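Local coordinates for protein glutathione peroxidase (Schistosoma mansoni, PDB 2WGR) that reduces hydrogen peroxide at the expense of glutathione, giving glutathione disulfide and water, and belongs to the glutathione peroxidase family, at residues I36-C41 with N128-N133; A40-A45 with E79-A84. One frame throughout, in Å; residues are numbered along the deposited sequence.

Interaction 1. Residues I36-C41 with N128-N133. With POP (pyrophosphate 2-), chain B.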
ATOM      1  N   ILE A  36       3.070   1.587   0.773  1.00  4.72           N
ATOM      2  CA  ILE A  36       1.612   1.604   0.608  1.00  4.25           C
ATOM      3  C   ILE A  36       1.251   1.226  -0.826  1.00  4.94           C
ATOM      4  O   ILE A  36       1.680   1.892  -1.763  1.00  5.13           O
ATOM      5  CB  ILE A  36       1.033   2.963   1.016  1.00  4.36           C
ATOM      6  CG1 ILE A  36       1.413   3.227   2.501  1.00  5.34           C
ATOM      7  CG2 ILE A  36      -0.485   3.006   0.744  1.00  5.61           C
ATOM      8  CD1 ILE A  36       0.916   4.558   3.065  1.00  5.06           C
ATOM      9  N   VAL A  37       0.466   0.161  -0.966  1.00  4.68           N
ATOM     10  CA  VAL A  37       0.209  -0.459  -2.267  1.00  4.06           C
ATOM     11  C   VAL A  37      -1.312  -0.630  -2.463  1.00  4.04           C
ATOM     12  O   VAL A  37      -1.984  -1.165  -1.596  1.00  5.02           O
ATOM     13  CB  VAL A  37       0.858  -1.856  -2.333  1.00  4.32           C
ATOM     14  CG1 VAL A  37       0.743  -2.432  -3.753  1.00  4.57           C
ATOM     15  CG2 VAL A  37       2.326  -1.798  -1.903  1.00  5.55           C
ATOM     16  N   ASN A  38      -1.842  -0.162  -3.596  1.00  4.15           N
ATOM     17  CA  ASN A  38      -3.233  -0.518  -3.955  1.00  4.26           C
ATOM     18  C   ASN A  38      -3.231  -1.852  -4.663  1.00  4.44           C
ATOM     19  O   ASN A  38      -2.437  -2.052  -5.541  1.00  3.86           O
ATOM     20  CB  ASN A  38      -3.945   0.561  -4.788  1.00  4.46           C
ATOM     21  CG  ASN A  38      -3.262   0.859  -6.109  1.00  5.47           C
ATOM     22  OD1 ASN A  38      -2.100   1.308  -6.143  1.00  6.23           O
ATOM     23  ND2 ASN A  38      -3.972   0.597  -7.228  1.00  5.25           N
ATOM     24  N   VAL A  39      -4.116  -2.760  -4.245  1.00  4.39           N
ATOM     25  CA  VAL A  39      -4.033  -4.152  -4.694  1.00  5.23           C
ATOM     26  C   VAL A  39      -5.345  -4.639  -5.355  1.00  5.94           C
ATOM     27  O   VAL A  39      -6.385  -4.002  -5.253  1.00  5.86           O
ATOM     28  CB  VAL A  39      -3.660  -5.124  -3.513  1.00  5.82           C
ATOM     29  CG1 VAL A  39      -2.280  -4.782  -2.913  1.00  5.12           C
ATOM     30  CG2 VAL A  39      -4.717  -5.135  -2.419  1.00  5.35           C
ATOM     31  N   ALA A  40      -5.238  -5.779  -6.027  1.00  5.52           N
ATOM     32  CA  ALA A  40      -6.381  -6.429  -6.681  1.00  6.90           C
ATOM     33  C   ALA A  40      -6.042  -7.903  -6.792  1.00  7.51           C
ATOM     34  O   ALA A  40      -4.883  -8.243  -7.090  1.00  8.16           O
ATOM     35  CB  ALA A  40      -6.591  -5.866  -8.052  1.00  6.83           C
ATOM     36  N   CYS A  41      -7.055  -8.766  -6.608  1.00  7.12           N
ATOM     37  CA  CYS A  41      -6.869 -10.226  -6.664  1.00  8.39           C
ATOM     38  C   CYS A  41      -6.934 -10.809  -8.070  1.00  8.85           C
ATOM     39  O   CYS A  41      -6.391 -11.885  -8.307  1.00  8.92           O
ATOM     40  CB  CYS A  41      -7.928 -10.948  -5.823  1.00  8.87           C
ATOM     41  SG  CYS A  41      -7.789 -10.686  -4.060  1.00 11.96           S
ATOM     42  N   ASN A 128      -2.263  13.204 -11.756  1.00 13.76           N
ATOM     43  CA  ASN A 128      -1.940  12.675 -10.455  1.00 13.32           C
ATOM     44  C   ASN A 128      -2.659  11.370 -10.120  1.00 11.51           C
ATOM     45  O   ASN A 128      -2.351  10.753  -9.110  1.00 11.45           O
ATOM     46  CB  ASN A 128      -2.264  13.729  -9.384  1.00 13.70           C
ATOM     47  CG  ASN A 128      -1.211  14.824  -9.303  1.00 17.75           C
ATOM     48  OD1 ASN A 128      -1.534  15.971  -8.980  1.00 23.11           O
ATOM     49  ND2 ASN A 128       0.038  14.494  -9.596  1.00 15.37           N
ATOM     50  N   ASN A 129      -3.581  10.956 -10.988  1.00  9.88           N
ATOM     51  CA  ASN A 129      -4.355   9.738 -10.780  1.00  8.82           C
ATOM     52  C   ASN A 129      -3.417   8.551 -10.647  1.00  7.91           C
ATOM     53  O   ASN A 129      -2.395   8.482 -11.344  1.00  8.19           O
ATOM     54  CB  ASN A 129      -5.305   9.441 -11.953  1.00  9.94           C
ATOM     55  CG  ASN A 129      -6.405  10.461 -12.083  1.00 13.44           C
ATOM     56  OD1 ASN A 129      -6.582  11.317 -11.215  1.00 18.06           O
ATOM     57  ND2 ASN A 129      -7.142  10.396 -13.191  1.00 19.65           N
ATOM     58  N   ILE A 130      -3.759   7.649  -9.721  1.00  6.99           N
ATOM     59  CA  ILE A 130      -3.147   6.307  -9.699  1.00  6.10           C
ATOM     60  C   ILE A 130      -3.466   5.664 -11.066  1.00  6.26           C
ATOM     61  O   ILE A 130      -4.612   5.673 -11.519  1.00  6.37           O
ATOM     62  CB  ILE A 130      -3.756   5.416  -8.573  1.00  6.30           C
ATOM     63  CG1 ILE A 130      -3.560   6.078  -7.199  1.00  6.86           C
ATOM     64  CG2 ILE A 130      -3.145   4.025  -8.597  1.00  6.19           C
ATOM     65  CD1 ILE A 130      -2.107   6.599  -6.933  1.00  5.26           C
ATOM     66  N   LYS A 131      -2.437   5.106 -11.703  1.00  6.86           N
ATOM     67  CA  LYS A 131      -2.564   4.639 -13.105  1.00  7.85           C
ATOM     68  C   LYS A 131      -3.169   3.250 -13.307  1.00  7.88           C
ATOM     69  O   LYS A 131      -3.842   3.009 -14.330  1.00  8.31           O
ATOM     70  CB  LYS A 131      -1.228   4.736 -13.863  1.00  7.61           C
ATOM     71  CG  LYS A 131      -0.626   6.140 -13.937  1.00  9.65           C
ATOM     72  CD  LYS A 131      -1.601   7.176 -14.558  1.00  9.21           C
ATOM     73  CE  LYS A 131      -0.863   8.512 -14.811  1.00 13.31           C
ATOM     74  NZ  LYS A 131      -0.517   9.178 -13.496  1.00 11.18           N
ATOM     75  N   TRP A 132      -2.924   2.331 -12.360  1.00  7.02           N
ATOM     76  CA  TRP A 132      -3.417   0.966 -12.477  1.00  7.03           C
ATOM     77  C   TRP A 132      -3.281   0.283 -11.099  1.00  7.16           C
ATOM     78  O   TRP A 132      -2.899   0.933 -10.116  1.00  6.22           O
ATOM     79  CB  TRP A 132      -2.671   0.182 -13.599  1.00  7.37           C
ATOM     80  CG  TRP A 132      -3.474  -0.954 -14.123  1.00  8.16           C
ATOM     81  CD1 TRP A 132      -3.180  -2.280 -14.025  1.00  8.28           C
ATOM     82  CD2 TRP A 132      -4.779  -0.875 -14.746  1.00  7.77           C
ATOM     83  NE1 TRP A 132      -4.216  -3.037 -14.576  1.00  8.90           N
ATOM     84  CE2 TRP A 132      -5.195  -2.198 -15.018  1.00  9.35           C
ATOM     85  CE3 TRP A 132      -5.624   0.188 -15.096  1.00  7.89           C
ATOM     86  CZ2 TRP A 132      -6.427  -2.491 -15.605  1.00  9.62           C
ATOM     87  CZ3 TRP A 132      -6.857  -0.097 -15.693  1.00  9.75           C
ATOM     88  CH2 TRP A 132      -7.236  -1.434 -15.942  1.00  8.56           C
ATOM     89  N   ASN A 133      -3.657  -0.992 -11.020  1.00  7.15           N
ATOM     90  CA  ASN A 133      -3.402  -1.792  -9.810  1.00  6.41           C
ATOM     91  C   ASN A 133      -1.906  -1.824  -9.478  1.00  6.80           C
ATOM     92  O   ASN A 133      -1.063  -1.789 -10.385  1.00  6.86           O
ATOM     93  CB  ASN A 133      -3.891  -3.224  -9.989  1.00  7.51           C
ATOM     94  CG  ASN A 133      -5.341  -3.301 -10.420  1.00  6.97           C
ATOM     95  OD1 ASN A 133      -6.238  -2.781  -9.751  1.00  7.95           O
ATOM     96  ND2 ASN A 133      -5.574  -3.943 -11.586  1.00  8.61           N
TER
HETATM   97  P1  POP B1170       3.032   7.234 -12.028  0.50 10.92           P
HETATM   98  O1  POP B1170       1.993   8.278 -12.387  0.50 10.62           O
HETATM   99  O2  POP B1170       4.034   7.219 -13.169  0.50 10.03           O
HETATM  100  O3  POP B1170       3.792   7.619 -10.771  0.50 11.55           O
HETATM  101  O   POP B1170       2.217   5.847 -11.847  0.50 10.04           O
HETATM  102  P2  POP B1170       1.306   5.933 -10.521  0.50 12.12           P
HETATM  103  O4  POP B1170       0.047   5.145 -10.606  0.50  5.14           O
HETATM  104  O5  POP B1170       2.206   5.554  -9.334  0.50  8.86           O
HETATM  105  O6  POP B1170       0.952   7.394 -10.416  0.50 12.69           O
HETATM  106  O   HOH W   1      -5.688  -1.757  -7.200  1.00  7.41           O
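At the C-terminal end of strand 33-39, a central strand of the thioredoxin-like sheet, N38 and A40 meet the loop that leads into strand 136-139. The direct bond runs from N38 ND2 to W132 O, 3.1 Å long and nearly straight (N-H...O 173°). The acceptor lies in the plane of the N38 amide, whereas the donor is tilted 30° from the carbonyl plane of W132. With chi1 at 60°, CG of N38 sits between its backbone N and carbonyl carbon, from where the amide reaches the loop. A water joins the same group to the next residue: it accepts from N38 ND2 at 2.9 Å and lies 2.8 Å from N133 OD1, to which it can donate, though more acceptors than protons are in reach. Methyl CG2 of I130 lies obliquely off one side of the amide plane, 3.8 Å from both N38 ND2 and OD1, and A40 CB touches N133 OD1 at 3.5 Å. The loop also turns to the pyrophosphate: K131 N donates to its O4 (2.7 Å), and K131 NZ to its O1, while NZ also bonds N129 O in the carbonyl plane. T125, S135 and R148 also hydrogen-bond this anion. Both N-H groups of the N38 amide thus have acceptors, and OD1 accepts weakly from S135 N; these bonds oppose rotation of the amide and hold the loop backbone to the strand end.

Interaction 2. Residues A40-A45 with E79-A84; sequences ACKSGA and EPWAEA
C41 N donates to E79 OE2 over 2.8 Å, the shortest polar bond between residues 40-45 and 79-84. Its N-H...O angle of 145° is bent, and the donor stands above the carboxylate plane, 48° out of it. CG of E79 lies opposite its backbone N, and a turn at chi2 (77°) folds the carboxylate back over the loop, bringing OE1 to 3.4 Å from A40 CA. The backbones are close here as well, with A40 CA and E79 CA 4.6 Å apart. The bond gives the buried carboxylate of E79 a backbone partner and helps fix its rotation.

Beyond the carboxylate, the C41 side chain approaches the six-membered ring of W81 obliquely. C41 CB comes within 3.5 Å of W81 CZ3, and C41 SG lies 4.9 Å from the ring centroid, well off its normal, an oblique sulfur-aromatic contact. The aliphatic part of K42 extends this apolar patch outward: its CD rests 3.6 Å from P80 CG and lies obliquely against the indole, 3.9 Å from W81 CZ2. The K42 chain crosses both the proline and the tryptophan at about a right angle. Helix 83-94 continues the packing, since I86 and F89 touch both C41 and W81.

S43, next in the chain after K42, is the changed residue at the active-site position assigned by similarity, and its OG accepts from A45 N as a cap before helix 46-60. The contact thus ties the thioredoxin-fold loop between strand 33-39 and helix 46-60, which carries the active-site position, to the approach to helix 83-94.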
ATOM      1  N   ALA A  40      -5.238  -5.779  -6.027  1.00  5.52           N
ATOM      2  CA  ALA A  40      -6.381  -6.429  -6.681  1.00  6.90           C
ATOM      3  C   ALA A  40      -6.042  -7.903  -6.792  1.00  7.51           C
ATOM      4  O   ALA A  40      -4.883  -8.243  -7.090  1.00  8.16           O
ATOM      5  CB  ALA A  40      -6.591  -5.866  -8.052  1.00  6.83           C
ATOM      6  N   CYS A  41      -7.055  -8.766  -6.608  1.00  7.12           N
ATOM      7  CA  CYS A  41      -6.869 -10.226  -6.664  1.00  8.39           C
ATOM      8  C   CYS A  41      -6.934 -10.809  -8.070  1.00  8.85           C
ATOM      9  O   CYS A  41      -6.391 -11.885  -8.307  1.00  8.92           O
ATOM     10  CB  CYS A  41      -7.928 -10.948  -5.823  1.00  8.87           C
ATOM     11  SG  CYS A  41      -7.789 -10.686  -4.060  1.00 11.96           S
ATOM     12  N   LYS A  42      -7.590 -10.105  -8.978  1.00  9.53           N
ATOM     13  CA  LYS A  42      -7.963 -10.731 -10.274  1.00 10.77           C
ATOM     14  C   LYS A  42      -7.194 -10.108 -11.415  1.00 11.24           C
ATOM     15  O   LYS A  42      -7.766  -9.769 -12.453  1.00 12.18           O
ATOM     16  CB  LYS A  42      -9.476 -10.635 -10.498  1.00 11.55           C
ATOM     17  CG  LYS A  42     -10.268 -11.451  -9.491  1.00 13.63           C
ATOM     18  CD  LYS A  42     -11.762 -11.441  -9.825  1.00 16.95           C
ATOM     19  CE  LYS A  42     -12.058 -12.238 -11.083  1.00 20.64           C
ATOM     20  NZ  LYS A  42     -13.449 -11.908 -11.563  0.80 21.57           N
ATOM     21  N   SER A  43      -5.890  -9.923 -11.214  1.00 12.14           N
ATOM     22  CA  SER A  43      -5.064  -9.338 -12.272  1.00 12.48           C
ATOM     23  C   SER A  43      -3.861 -10.208 -12.603  1.00 12.61           C
ATOM     24  O   SER A  43      -3.416 -11.004 -11.777  1.00 11.52           O
ATOM     25  CB  SER A  43      -4.663  -7.914 -11.908  1.00 13.51           C
ATOM     26  OG  SER A  43      -3.353  -7.843 -11.406  1.00 15.83           O
ATOM     27  N   GLY A  44      -3.375 -10.072 -13.836  1.00 12.36           N
ATOM     28  CA  GLY A  44      -2.197 -10.812 -14.287  1.00 12.73           C
ATOM     29  C   GLY A  44      -0.939 -10.433 -13.512  1.00 11.93           C
ATOM     30  O   GLY A  44       0.048 -11.168 -13.526  1.00 12.35           O
ATOM     31  N   ALA A  45      -0.984  -9.289 -12.838  1.00 11.50           N
ATOM     32  CA  ALA A  45       0.159  -8.803 -12.009  1.00 10.52           C
ATOM     33  C   ALA A  45       0.073  -9.181 -10.527  1.00 10.34           C
ATOM     34  O   ALA A  45       1.004  -8.956  -9.752  1.00  9.36           O
ATOM     35  CB  ALA A  45       0.322  -7.275 -12.170  1.00 11.42           C
ATOM     36  N   GLU A  79     -10.833  -6.076  -8.463  1.00  7.00           N
ATOM     37  CA  GLU A  79     -11.002  -6.393  -7.040  1.00  7.30           C
ATOM     38  C   GLU A  79     -12.502  -6.425  -6.667  1.00  6.49           C
ATOM     39  O   GLU A  79     -12.960  -5.647  -5.832  1.00  6.36           O
ATOM     40  CB  GLU A  79     -10.216  -5.386  -6.173  1.00  7.64           C
ATOM     41  CG  GLU A  79     -10.137  -5.808  -4.692  1.00  7.66           C
ATOM     42  CD  GLU A  79      -9.115  -6.916  -4.461  1.00  9.30           C
ATOM     43  OE1 GLU A  79      -8.134  -6.687  -3.734  1.00 11.48           O
ATOM     44  OE2 GLU A  79      -9.264  -8.010  -5.046  1.00  8.45           O
ATOM     45  N   PRO A  80     -13.292  -7.292  -7.329  1.00  7.46           N
ATOM     46  CA  PRO A  80     -14.756  -7.269  -7.084  1.00  7.50           C
ATOM     47  C   PRO A  80     -15.234  -7.830  -5.744  1.00  7.66           C
ATOM     48  O   PRO A  80     -16.291  -7.416  -5.278  1.00  8.41           O
ATOM     49  CB  PRO A  80     -15.315  -8.131  -8.234  1.00  7.87           C
ATOM     50  CG  PRO A  80     -14.209  -9.095  -8.518  1.00  7.73           C
ATOM     51  CD  PRO A  80     -12.921  -8.293  -8.339  1.00  7.30           C
ATOM     52  N   TRP A  81     -14.466  -8.736  -5.137  1.00  8.20           N
ATOM     53  CA  TRP A  81     -14.925  -9.484  -3.969  1.00  9.33           C
ATOM     54  C   TRP A  81     -15.079  -8.654  -2.704  1.00  9.18           C
ATOM     55  O   TRP A  81     -14.486  -7.572  -2.573  1.00  9.30           O
ATOM     56  CB  TRP A  81     -13.989 -10.643  -3.666  1.00  9.04           C
ATOM     57  CG  TRP A  81     -13.795 -11.571  -4.828  1.00  9.35           C
ATOM     58  CD1 TRP A  81     -14.724 -11.914  -5.802  1.00 11.22           C
ATOM     59  CD2 TRP A  81     -12.632 -12.334  -5.093  1.00 10.36           C
ATOM     60  NE1 TRP A  81     -14.159 -12.809  -6.695  1.00 11.88           N
ATOM     61  CE2 TRP A  81     -12.881 -13.091  -6.279  1.00 11.17           C
ATOM     62  CE3 TRP A  81     -11.375 -12.435  -4.471  1.00 10.72           C
ATOM     63  CZ2 TRP A  81     -11.917 -13.940  -6.837  1.00 12.75           C
ATOM     64  CZ3 TRP A  81     -10.423 -13.276  -5.038  1.00 11.86           C
ATOM     65  CH2 TRP A  81     -10.701 -14.022  -6.197  1.00 11.93           C
ATOM     66  N   ALA A  82     -15.867  -9.188  -1.775  1.00  9.96           N
ATOM     67  CA  ALA A  82     -15.956  -8.626  -0.432  1.00  9.56           C
ATOM     68  C   ALA A  82     -14.674  -8.927   0.365  1.00  8.43           C
ATOM     69  O   ALA A  82     -13.901  -9.859   0.054  1.00  8.13           O
ATOM     70  CB  ALA A  82     -17.178  -9.200   0.296  1.00  9.95           C
ATOM     71  N   GLU A  83     -14.505  -8.186   1.461  1.00  8.21           N
ATOM     72  CA  GLU A  83     -13.297  -8.287   2.273  1.00  8.14           C
ATOM     73  C   GLU A  83     -12.944  -9.692   2.742  1.00  8.66           C
ATOM     74  O   GLU A  83     -11.775 -10.094   2.686  1.00  9.16           O
ATOM     75  CB  GLU A  83     -13.420  -7.336   3.473  1.00  8.89           C
ATOM     76  CG  GLU A  83     -13.026  -5.884   3.156  1.00  9.11           C
ATOM     77  CD  GLU A  83     -14.095  -5.049   2.403  1.00 10.37           C
ATOM     78  OE1 GLU A  83     -15.260  -5.518   2.213  1.00 10.45           O
ATOM     79  OE2 GLU A  83     -13.771  -3.902   2.006  1.00 10.15           O
ATOM     80  N   ALA A  84     -13.952 -10.445   3.213  1.00  9.62           N
ATOM     81  CA  ALA A  84     -13.683 -11.796   3.717  1.00 10.58           C
ATOM     82  C   ALA A  84     -13.073 -12.680   2.632  1.00 10.38           C
ATOM     83  O   ALA A  84     -12.180 -13.499   2.906  1.00 10.54           O
ATOM     84  CB  ALA A  84     -14.989 -12.445   4.259  1.00 10.83           C
TER

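Interactions 1 and 2 leave the C-terminal end of strand 33-39 together, sharing A40 and C41, and their centres lie 12 Å apart. They meet in van der Waals contact at V39 O and E79 OE1 (3.5 Å), and again at N133 ND2 and S43 CB (4.1 Å). The second approach places N133 of interaction 1 beside the active-site position, inferred by similarity and changed in this structure, which lies in the 40-45 loop, two residues after C41. The pyrophosphate belongs to interaction 1 alone: it binds the 128-133 loop and lies about 13 Å from the side chain of A40. Segment 36-41 therefore stands between the anion pocket and the 79-84 segment.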